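Local coordinates for protein putative sulfatase yidJ (Bacteroides fragilis, PDB 2QZU) that probably hydrolyses sulfate esters as a metal-dependent enzyme of the arylsulfatase type, a member of the sulfatase family within the alkaline phosphatase clan, at residues E161-F166 with W184-P189; E236-R241 with Y280-G285; G412-R417 with T467-T472. All coordinates share one frame; numbering follows the deposited sequence.

Contact 1 of 3, residues E161-F166 with W184-P189; sequences ERRHGF and WNTTAP
A buried arginine from one loop clasps the backbone of another here: Arg163 reaches from the loop ahead of strand 168-172, an edge strand of the large sheet within this chain, to Thr186 in the loop between the short strands 182-183 and 194-195. Its side chain runs extended from CG to NE, which carries the guanidinium clear of its own backbone and lays it against the second loop. Arg163 NH1 gives a nearly straight hydrogen bond to the carbonyl O of Thr186, 2.9 Å long with an N-H...O angle of 171°. That oxygen lies almost in the guanidinium plane, at its edge, and NH1 comes in the carbonyl plane on a lone pair, so both flat groups meet in a favourable orientation. Thr186 CG2 sits 4.0 Å from Arg163 NH1.

The other terminal nitrogen works through water. Arg163 NH2 donates to a water 2.8 Å away, and this water donates to Asn185 O at 2.7 Å and to Ala188 O at 2.6 Å. One guanidinium thus serves three carbonyls of 184-189, one directly and two by way of the water. Within that loop, Asn185 OD1 accepts weak bonds from the backbone N of Thr187 and of Ala188, with the chain curled round its side chain.

Outside partners fix the rest: Arg163 NE binds Cys158 O, its cation lies against Trp169 in a cation-pi contact, and Thr186 OG1 bonds to Trp169 N. Arg163 also opens a type I' beta turn that closes where Phe166 N bonds to Arg163 O at 3.1 Å, with His164 and Gly165, its central residues, at positive phi. What results is an arginine side chain and a bound water joining two loops beside an edge strand of the sulfatase alpha/beta sheet.

Contact 2 of 3, residues E236-R241 with Y280-G285; sequences ELVPDR and YACITG
Val238 presses into the long helix 267-299 at Ala281 and Cys282, an apolar contact of a loop with a helix that packs the lead-in to helix 240-244 against a major helix of the sulfatase alpha/beta fold. Ahead of that valine, Glu236 and Leu237 make the bend that delivers it. Leu237 is the centre of an inverse gamma turn, marked by a weak bond from Val238 N to Glu236 O, and both side chains set off away from the long helix. They pack instead on the second subunit, Glu236 on Gln123 and Leu237 on Pro26 of that chain, so this short piece of loop is backed by a helix of its own chain and by a neighbour.

At Val238 the backbone is extended and the CB bond aims at the helix, the CA of Val238 lying 5.9 Å from the CA of Cys282. The two methyls divide the work. Val238 CG1 takes the crowded position between backbone N and carbonyl carbon (chi1 54°) and meets Ala281 CB at 4.1 Å. Val238 CG2, on the far side from N, settles over the helix backbone, 3.9 Å from Ala281 O and 4.1 Å from Cys282 CA. Ala281 O is already engaged in the helix, accepting from Gly285 N at 2.9 Å, so the methyl rests on an oxygen whose bond is made. The Cys282 sulfur stands beside the branch point itself: Cys282 SG is 3.9 Å from Val238 CB and 4.2 Å from Val238 CG1.

Pro239 follows as the N-cap of helix 240-244, and its ring lies on Trp199. Asp240 and Arg241 then start the helix. Asp240 OD2 forms a salt bridge with Lys373 NZ of the second subunit, and Arg241 NH2 forms one with Glu202 OE2 of its own chain.

Contact 3 of 3, residues G412-R417 with T467-T472; sequences GYRGLR and TWLEKT
Two pairs of side chains join strand 412-417 to the last turns of helix 455-471: Arg414 with Leu469, and Leu416 with Trp468. Arg414 meets the leucine with its aliphatic stem. Its chain bends at chi2 (-63°), which lays CD across the forked end of Leu469, with CG alongside; Arg414 CD lies 3.8 Å from Leu469 CD2 and Arg414 CB 4.1 Å from Leu469 CD1. The same bend folds the guanidinium back to the strand, where Arg414 NH1 bonds to Tyr413 O at 2.9 Å. That oxygen is near the guanidinium plane, but NH1 stands above the carbonyl plane and misses the lone pairs. NE forms a salt bridge with Asp474, so both grips hold the head while the methylenes face the leucine.

Leu416 CD2 reaches the indole 4.4 Å from Trp468 CG, a looser, oblique touch. The CB bond of Trp468 points at the strand, and with CG opposite the backbone N (chi1 170°) the indole comes within touch of Leu416; Thr472 CG2 lies over one of its faces, off toward the rim. Trp468 O takes two donors from Thr472, OG1 at 2.9 Å and N at 3.1 Å, which come from opposite faces of its plane as the helix ends.

Strand 412-417 is an inner strand of the four-stranded antiparallel sheet, between 399-404 and 421-428. The helix packs against that sheet, with Leu465 and Gln464 continuing the packing on Leu416, while Trp468 NE1 bonds to Tyr402 OH and its side chain touches Pro400, both of strand 399-404.

How the contacts relate
Following the chain from its N terminus, the three contacts come in series, none enclosing or crossing another. Contact 1 closes a short loop holding strand 168-172 and strand 182-183, and so ties the loop before the edge strand 168-172 to the loop after strand 182-183. Contact 2 closes a longer, helical excursion and fastens the loop leading into helix 240-244 to helix 267-299, close to the second subunit. Contact 3 spans two strands of the small antiparallel sheet and most of helix 455-471, fixing that helix to its sheet. Contacts 2 and 3 lie on opposite sides of the chain's centre, their nearest atoms about 18 Å apart.

Contact 1 of 3, residues E161-F166 with W184-P189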
loop_
_atom_site.group_PDB
_atom_site.type_symbol
_atom_site.label_atom_id
_atom_site.label_comp_id
_atom_site.label_asym_id
_atom_site.label_seq_id
_atom_site.Cartn_x
_atom_site.Cartn_y
_atom_site.Cartn_z
ATOM N N GLU A 161 32.403 8.487 7.116
ATOM C CA GLU A 161 33.370 8.720 6.050
ATOM C C GLU A 161 32.751 8.834 4.656
ATOM O O GLU A 161 33.444 9.165 3.691
ATOM C CB GLU A 161 34.456 7.630 6.051
ATOM C CG GLU A 161 33.984 6.255 5.602
ATOM C CD GLU A 161 33.401 5.425 6.729
ATOM O OE1 GLU A 161 33.039 5.997 7.784
ATOM O OE2 GLU A 161 33.296 4.193 6.555
ATOM N N ARG A 162 31.451 8.562 4.547
ATOM C CA ARG A 162 30.762 8.678 3.260
ATOM C C ARG A 162 29.742 9.823 3.269
ATOM O O ARG A 162 28.896 9.916 2.380
ATOM C CB ARG A 162 30.056 7.363 2.899
ATOM C CG ARG A 162 30.994 6.266 2.379
ATOM C CD ARG A 162 30.239 4.982 2.036
ATOM N NE ARG A 162 29.198 5.192 1.032
ATOM C CZ ARG A 162 29.423 5.309 -0.272
ATOM N NH1 ARG A 162 30.661 5.229 -0.744
ATOM N NH2 ARG A 162 28.410 5.527 -1.105
ATOM N N ARG A 163 29.834 10.705 4.261
ATOM C CA ARG A 163 28.892 11.817 4.363
ATOM C C ARG A 163 29.349 13.112 3.695
ATOM O O ARG A 163 28.646 14.116 3.732
ATOM C CB ARG A 163 28.551 12.078 5.834
ATOM C CG ARG A 163 27.790 10.928 6.454
ATOM C CD ARG A 163 27.498 11.124 7.930
ATOM N NE ARG A 163 26.949 9.893 8.488
ATOM C CZ ARG A 163 26.713 9.685 9.779
ATOM N NH1 ARG A 163 26.971 10.633 10.673
ATOM N NH2 ARG A 163 26.244 8.514 10.179
ATOM N N HIS A 164 30.529 13.076 3.087
ATOM C CA HIS A 164 31.071 14.222 2.376
ATOM C C HIS A 164 30.981 15.577 3.085
ATOM O O HIS A 164 30.573 16.577 2.492
ATOM C CB HIS A 164 30.416 14.288 0.994
ATOM C CG HIS A 164 30.770 13.125 0.123
ATOM N ND1 HIS A 164 31.890 13.112 -0.680
ATOM C CD2 HIS A 164 30.213 11.895 0.010
ATOM C CE1 HIS A 164 32.010 11.924 -1.247
ATOM N NE2 HIS A 164 31.004 11.168 -0.844
ATOM N N GLY A 165 31.363 15.604 4.357
ATOM C CA GLY A 165 31.357 16.858 5.090
ATOM C C GLY A 165 30.134 17.212 5.911
ATOM O O GLY A 165 30.187 18.141 6.714
ATOM N N PHE A 166 29.035 16.492 5.721
ATOM C CA PHE A 166 27.820 16.777 6.478
ATOM C C PHE A 166 27.970 16.243 7.898
ATOM O O PHE A 166 27.634 15.091 8.174
ATOM C CB PHE A 166 26.608 16.140 5.786
ATOM C CG PHE A 166 26.178 16.855 4.529
ATOM C CD1 PHE A 166 25.641 18.140 4.592
ATOM C CD2 PHE A 166 26.299 16.243 3.283
ATOM C CE1 PHE A 166 25.226 18.804 3.432
ATOM C CE2 PHE A 166 25.888 16.896 2.119
ATOM C CZ PHE A 166 25.350 18.181 2.196
ATOM N N TRP A 184 18.790 8.029 11.116
ATOM C CA TRP A 184 20.011 7.728 11.845
ATOM C C TRP A 184 20.487 9.116 12.241
ATOM O O TRP A 184 20.546 10.010 11.392
ATOM C CB TRP A 184 21.078 7.114 10.943
ATOM C CG TRP A 184 20.984 5.645 10.731
ATOM C CD1 TRP A 184 21.438 4.656 11.561
ATOM C CD2 TRP A 184 20.474 4.994 9.569
ATOM N NE1 TRP A 184 21.249 3.424 10.974
ATOM C CE2 TRP A 184 20.658 3.605 9.750
ATOM C CE3 TRP A 184 19.878 5.452 8.384
ATOM C CZ2 TRP A 184 20.270 2.668 8.791
ATOM C CZ3 TRP A 184 19.493 4.521 7.429
ATOM C CH2 TRP A 184 19.693 3.142 7.639
ATOM N N ASN A 185 20.797 9.309 13.517
ATOM C CA ASN A 185 21.317 10.592 13.972
ATOM C C ASN A 185 22.820 10.534 13.688
ATOM O O ASN A 185 23.314 9.534 13.169
ATOM C CB ASN A 185 21.036 10.791 15.464
ATOM C CG ASN A 185 21.498 9.624 16.302
ATOM O OD1 ASN A 185 22.680 9.293 16.323
ATOM N ND2 ASN A 185 20.562 8.983 16.993
ATOM N N THR A 186 23.550 11.584 14.043
ATOM C CA THR A 186 24.982 11.648 13.756
ATOM C C THR A 186 25.862 10.509 14.272
ATOM O O THR A 186 26.723 10.020 13.544
ATOM C CB THR A 186 25.579 12.988 14.247
ATOM O OG1 THR A 186 24.846 14.076 13.665
ATOM C CG2 THR A 186 27.048 13.106 13.838
ATOM N N THR A 187 25.646 10.071 15.507
ATOM C CA THR A 187 26.485 9.019 16.078
ATOM C C THR A 187 25.900 7.609 16.156
ATOM O O THR A 187 26.562 6.687 16.640
ATOM C CB THR A 187 26.947 9.409 17.491
ATOM O OG1 THR A 187 25.799 9.682 18.307
ATOM C CG2 THR A 187 27.833 10.641 17.436
ATOM N N ALA A 188 24.677 7.427 15.678
ATOM C CA ALA A 188 24.049 6.111 15.735
ATOM C C ALA A 188 24.738 5.074 14.851
ATOM O O ALA A 188 25.098 5.358 13.705
ATOM C CB ALA A 188 22.577 6.219 15.341
ATOM N N PRO A 189 24.959 3.860 15.381
ATOM C CA PRO A 189 25.603 2.844 14.543
ATOM C C PRO A 189 24.602 2.334 13.498
ATOM O O PRO A 189 23.406 2.632 13.567
ATOM C CB PRO A 189 26.021 1.771 15.555
ATOM C CG PRO A 189 25.030 1.923 16.653
ATOM C CD PRO A 189 24.894 3.421 16.785
HETATM O O HOH W 1 24.696 7.384 12.207
#

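Contact 2 of 3, residues E236-R241 with Y280-G285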
loop_
_atom_site.group_PDB
_atom_site.type_symbol
_atom_site.label_atom_id
_atom_site.label_comp_id
_atom_site.label_asym_id
_atom_site.label_seq_id
_atom_site.Cartn_x
_atom_site.Cartn_y
_atom_site.Cartn_z
ATOM N N GLU A 236 -0.985 8.474 -0.245
ATOM C CA GLU A 236 -2.047 8.539 0.754
ATOM C C GLU A 236 -1.519 8.751 2.164
ATOM O O GLU A 236 -2.281 9.049 3.087
ATOM C CB GLU A 236 -2.882 7.255 0.727
ATOM C CG GLU A 236 -2.294 6.094 1.538
ATOM C CD GLU A 236 -1.217 5.310 0.808
ATOM O OE1 GLU A 236 -0.683 5.808 -0.206
ATOM O OE2 GLU A 236 -0.895 4.187 1.259
ATOM N N LEU A 237 -0.209 8.595 2.330
ATOM C CA LEU A 237 0.411 8.735 3.640
ATOM C C LEU A 237 0.742 10.197 3.946
ATOM O O LEU A 237 1.910 10.609 3.988
ATOM C CB LEU A 237 1.661 7.858 3.697
ATOM C CG LEU A 237 1.420 6.380 3.364
ATOM C CD1 LEU A 237 2.748 5.658 3.312
ATOM C CD2 LEU A 237 0.498 5.744 4.404
ATOM N N VAL A 238 -0.319 10.970 4.149
ATOM C CA VAL A 238 -0.238 12.391 4.447
ATOM C C VAL A 238 -1.357 12.701 5.441
ATOM O O VAL A 238 -2.438 12.107 5.372
ATOM C CB VAL A 238 -0.414 13.228 3.149
ATOM C CG1 VAL A 238 -1.698 12.825 2.427
ATOM C CG2 VAL A 238 -0.411 14.714 3.473
ATOM N N PRO A 239 -1.110 13.609 6.401
ATOM C CA PRO A 239 -2.149 13.940 7.383
ATOM C C PRO A 239 -3.487 14.333 6.767
ATOM O O PRO A 239 -3.544 15.001 5.731
ATOM C CB PRO A 239 -1.513 15.072 8.181
ATOM C CG PRO A 239 -0.061 14.663 8.196
ATOM C CD PRO A 239 0.159 14.274 6.745
ATOM N N ASP A 240 -4.558 13.920 7.433
ATOM C CA ASP A 240 -5.918 14.182 6.981
ATOM C C ASP A 240 -6.247 15.641 6.716
ATOM O O ASP A 240 -7.019 15.940 5.803
ATOM C CB ASP A 240 -6.920 13.618 7.990
ATOM C CG ASP A 240 -6.797 12.119 8.147
ATOM O OD1 ASP A 240 -6.705 11.427 7.113
ATOM O OD2 ASP A 240 -6.797 11.632 9.300
ATOM N N ARG A 241 -5.678 16.551 7.500
ATOM C CA ARG A 241 -5.976 17.966 7.300
ATOM C C ARG A 241 -5.569 18.459 5.912
ATOM O O ARG A 241 -6.198 19.361 5.361
ATOM C CB ARG A 241 -5.328 18.822 8.398
ATOM C CG ARG A 241 -3.820 18.698 8.548
ATOM C CD ARG A 241 -3.345 19.578 9.701
ATOM N NE ARG A 241 -1.892 19.610 9.854
ATOM C CZ ARG A 241 -1.162 18.620 10.360
ATOM N NH1 ARG A 241 -1.744 17.500 10.768
ATOM N NH2 ARG A 241 0.152 18.755 10.471
ATOM N N TYR A 280 -1.607 16.333 -4.443
ATOM C CA TYR A 280 -1.701 17.745 -4.081
ATOM C C TYR A 280 -1.684 17.916 -2.561
ATOM O O TYR A 280 -1.104 18.876 -2.055
ATOM C CB TYR A 280 -2.973 18.386 -4.659
ATOM C CG TYR A 280 -2.961 18.627 -6.160
ATOM C CD1 TYR A 280 -1.769 18.652 -6.886
ATOM C CD2 TYR A 280 -4.154 18.876 -6.846
ATOM C CE1 TYR A 280 -1.768 18.920 -8.261
ATOM C CE2 TYR A 280 -4.164 19.145 -8.210
ATOM C CZ TYR A 280 -2.970 19.166 -8.909
ATOM O OH TYR A 280 -2.986 19.439 -10.252
ATOM N N ALA A 281 -2.310 16.988 -1.837
ATOM C CA ALA A 281 -2.341 17.055 -0.375
ATOM C C ALA A 281 -0.913 17.013 0.164
ATOM O O ALA A 281 -0.553 17.788 1.053
ATOM C CB ALA A 281 -3.161 15.886 0.206
ATOM N N CYS A 282 -0.104 16.113 -0.391
ATOM C CA CYS A 282 1.290 15.982 0.021
ATOM C C CYS A 282 2.040 17.274 -0.234
ATOM O O CYS A 282 2.798 17.735 0.615
ATOM C CB CYS A 282 1.977 14.845 -0.741
ATOM S SG CYS A 282 1.558 13.172 -0.172
ATOM N N ILE A 283 1.831 17.849 -1.415
ATOM C CA ILE A 283 2.495 19.089 -1.777
ATOM C C ILE A 283 2.122 20.222 -0.831
ATOM O O ILE A 283 2.989 20.962 -0.374
ATOM C CB ILE A 283 2.170 19.475 -3.229
ATOM C CG1 ILE A 283 2.930 18.540 -4.174
ATOM C CG2 ILE A 283 2.532 20.932 -3.481
ATOM C CD1 ILE A 283 2.682 18.789 -5.655
ATOM N N THR A 284 0.835 20.353 -0.529
ATOM C CA THR A 284 0.404 21.405 0.377
ATOM C C THR A 284 1.010 21.189 1.763
ATOM O O THR A 284 1.393 22.146 2.434
ATOM C CB THR A 284 -1.133 21.460 0.447
ATOM O OG1 THR A 284 -1.637 21.870 -0.829
ATOM C CG2 THR A 284 -1.591 22.462 1.502
ATOM N N GLY A 285 1.122 19.928 2.174
ATOM C CA GLY A 285 1.716 19.621 3.465
ATOM C C GLY A 285 3.195 19.968 3.450
ATOM O O GLY A 285 3.729 20.529 4.407
#

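Contact 3 of 3, residues G412-R417 with T467-T472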
loop_
_atom_site.group_PDB
_atom_site.type_symbol
_atom_site.label_atom_id
_atom_site.label_comp_id
_atom_site.label_asym_id
_atom_site.label_seq_id
_atom_site.Cartn_x
_atom_site.Cartn_y
_atom_site.Cartn_z
ATOM N N GLY A 412 20.468 2.238 -23.758
ATOM C CA GLY A 412 19.849 3.350 -23.069
ATOM C C GLY A 412 19.479 4.502 -23.982
ATOM O O GLY A 412 19.457 4.366 -25.205
ATOM N N TYR A 413 19.183 5.643 -23.368
ATOM C CA TYR A 413 18.803 6.851 -24.088
ATOM C C TYR A 413 19.773 7.988 -23.838
ATOM O O TYR A 413 20.360 8.092 -22.763
ATOM C CB TYR A 413 17.447 7.371 -23.604
ATOM C CG TYR A 413 16.217 6.625 -24.040
ATOM C CD1 TYR A 413 15.666 6.826 -25.308
ATOM C CD2 TYR A 413 15.558 5.769 -23.161
ATOM C CE1 TYR A 413 14.478 6.194 -25.682
ATOM C CE2 TYR A 413 14.377 5.131 -23.525
ATOM C CZ TYR A 413 13.842 5.350 -24.785
ATOM O OH TYR A 413 12.672 4.717 -25.145
ATOM N N ARG A 414 19.910 8.852 -24.835
ATOM C CA ARG A 414 20.692 10.077 -24.699
ATOM C C ARG A 414 19.870 11.086 -25.485
ATOM O O ARG A 414 19.331 10.765 -26.547
ATOM C CB ARG A 414 22.099 9.955 -25.290
ATOM C CG ARG A 414 23.010 9.028 -24.511
ATOM C CD ARG A 414 23.286 9.511 -23.083
ATOM N NE ARG A 414 24.323 8.685 -22.470
ATOM C CZ ARG A 414 24.152 7.423 -22.088
ATOM N NH1 ARG A 414 22.973 6.832 -22.238
ATOM N NH2 ARG A 414 25.175 6.734 -21.599
ATOM N N GLY A 415 19.738 12.293 -24.957
ATOM C CA GLY A 415 18.950 13.280 -25.668
ATOM C C GLY A 415 19.301 14.705 -25.322
ATOM O O GLY A 415 20.228 14.968 -24.558
ATOM N N LEU A 416 18.543 15.626 -25.901
ATOM C CA LEU A 416 18.732 17.048 -25.678
ATOM C C LEU A 416 17.372 17.726 -25.562
ATOM O O LEU A 416 16.407 17.308 -26.200
ATOM C CB LEU A 416 19.500 17.668 -26.847
ATOM C CG LEU A 416 20.925 17.204 -27.143
ATOM C CD1 LEU A 416 21.376 17.801 -28.474
ATOM C CD2 LEU A 416 21.857 17.622 -26.018
ATOM N N ARG A 417 17.299 18.762 -24.737
ATOM C CA ARG A 417 16.066 19.520 -24.569
ATOM C C ARG A 417 16.394 20.979 -24.847
ATOM O O ARG A 417 17.166 21.596 -24.111
ATOM C CB ARG A 417 15.514 19.379 -23.138
ATOM C CG ARG A 417 14.185 20.129 -22.899
ATOM C CD ARG A 417 13.686 19.943 -21.463
ATOM N NE ARG A 417 12.398 20.596 -21.208
ATOM C CZ ARG A 417 12.222 21.912 -21.116
ATOM N NH1 ARG A 417 13.246 22.738 -21.255
ATOM N NH2 ARG A 417 11.012 22.403 -20.871
ATOM N N THR A 467 28.401 15.743 -30.236
ATOM C CA THR A 467 29.377 16.695 -29.716
ATOM C C THR A 467 29.264 16.778 -28.193
ATOM O O THR A 467 30.276 16.839 -27.492
ATOM C CB THR A 467 29.162 18.098 -30.321
ATOM O OG1 THR A 467 29.315 18.031 -31.745
ATOM C CG2 THR A 467 30.172 19.086 -29.755
ATOM N N TRP A 468 28.030 16.774 -27.694
ATOM C CA TRP A 468 27.776 16.831 -26.258
ATOM C C TRP A 468 28.324 15.595 -25.552
ATOM O O TRP A 468 28.980 15.696 -24.516
ATOM C CB TRP A 468 26.268 16.950 -25.977
ATOM C CG TRP A 468 25.929 16.763 -24.522
ATOM C CD1 TRP A 468 25.489 15.619 -23.919
ATOM C CD2 TRP A 468 26.095 17.727 -23.478
ATOM N NE1 TRP A 468 25.376 15.809 -22.562
ATOM C CE2 TRP A 468 25.741 17.094 -22.264
ATOM C CE3 TRP A 468 26.512 19.063 -23.450
ATOM C CZ2 TRP A 468 25.791 17.756 -21.033
ATOM C CZ3 TRP A 468 26.563 19.722 -22.222
ATOM C CH2 TRP A 468 26.203 19.066 -21.033
ATOM N N LEU A 469 28.053 14.424 -26.118
ATOM C CA LEU A 469 28.525 13.192 -25.511
ATOM C C LEU A 469 30.054 13.102 -25.530
ATOM O O LEU A 469 30.659 12.583 -24.594
ATOM C CB LEU A 469 27.877 11.990 -26.209
ATOM C CG LEU A 469 26.341 11.980 -26.075
ATOM C CD1 LEU A 469 25.738 10.900 -26.963
ATOM C CD2 LEU A 469 25.950 11.746 -24.615
ATOM N N GLU A 470 30.684 13.619 -26.584
ATOM C CA GLU A 470 32.144 13.594 -26.665
ATOM C C GLU A 470 32.741 14.539 -25.613
ATOM O O GLU A 470 33.726 14.213 -24.950
ATOM C CB GLU A 470 32.608 14.000 -28.072
ATOM C CG GLU A 470 32.180 13.013 -29.161
ATOM C CD GLU A 470 32.591 13.438 -30.563
ATOM O OE1 GLU A 470 32.241 14.563 -30.974
ATOM O OE2 GLU A 470 33.255 12.640 -31.256
ATOM N N LYS A 471 32.117 15.701 -25.458
ATOM C CA LYS A 471 32.563 16.708 -24.497
ATOM C C LYS A 471 32.513 16.181 -23.065
ATOM O O LYS A 471 33.371 16.512 -22.245
ATOM C CB LYS A 471 31.682 17.954 -24.618
ATOM C CG LYS A 471 32.072 19.118 -23.722
ATOM C CD LYS A 471 31.189 20.326 -24.023
ATOM C CE LYS A 471 31.582 21.545 -23.197
ATOM N NZ LYS A 471 31.326 21.354 -21.744
ATOM N N THR A 472 31.510 15.356 -22.778
ATOM C CA THR A 472 31.332 14.800 -21.441
ATOM C C THR A 472 31.968 13.421 -21.235
ATOM O O THR A 472 31.715 12.761 -20.228
ATOM C CB THR A 472 29.823 14.741 -21.074
ATOM O OG1 THR A 472 29.106 14.030 -22.093
ATOM C CG2 THR A 472 29.250 16.150 -20.960
#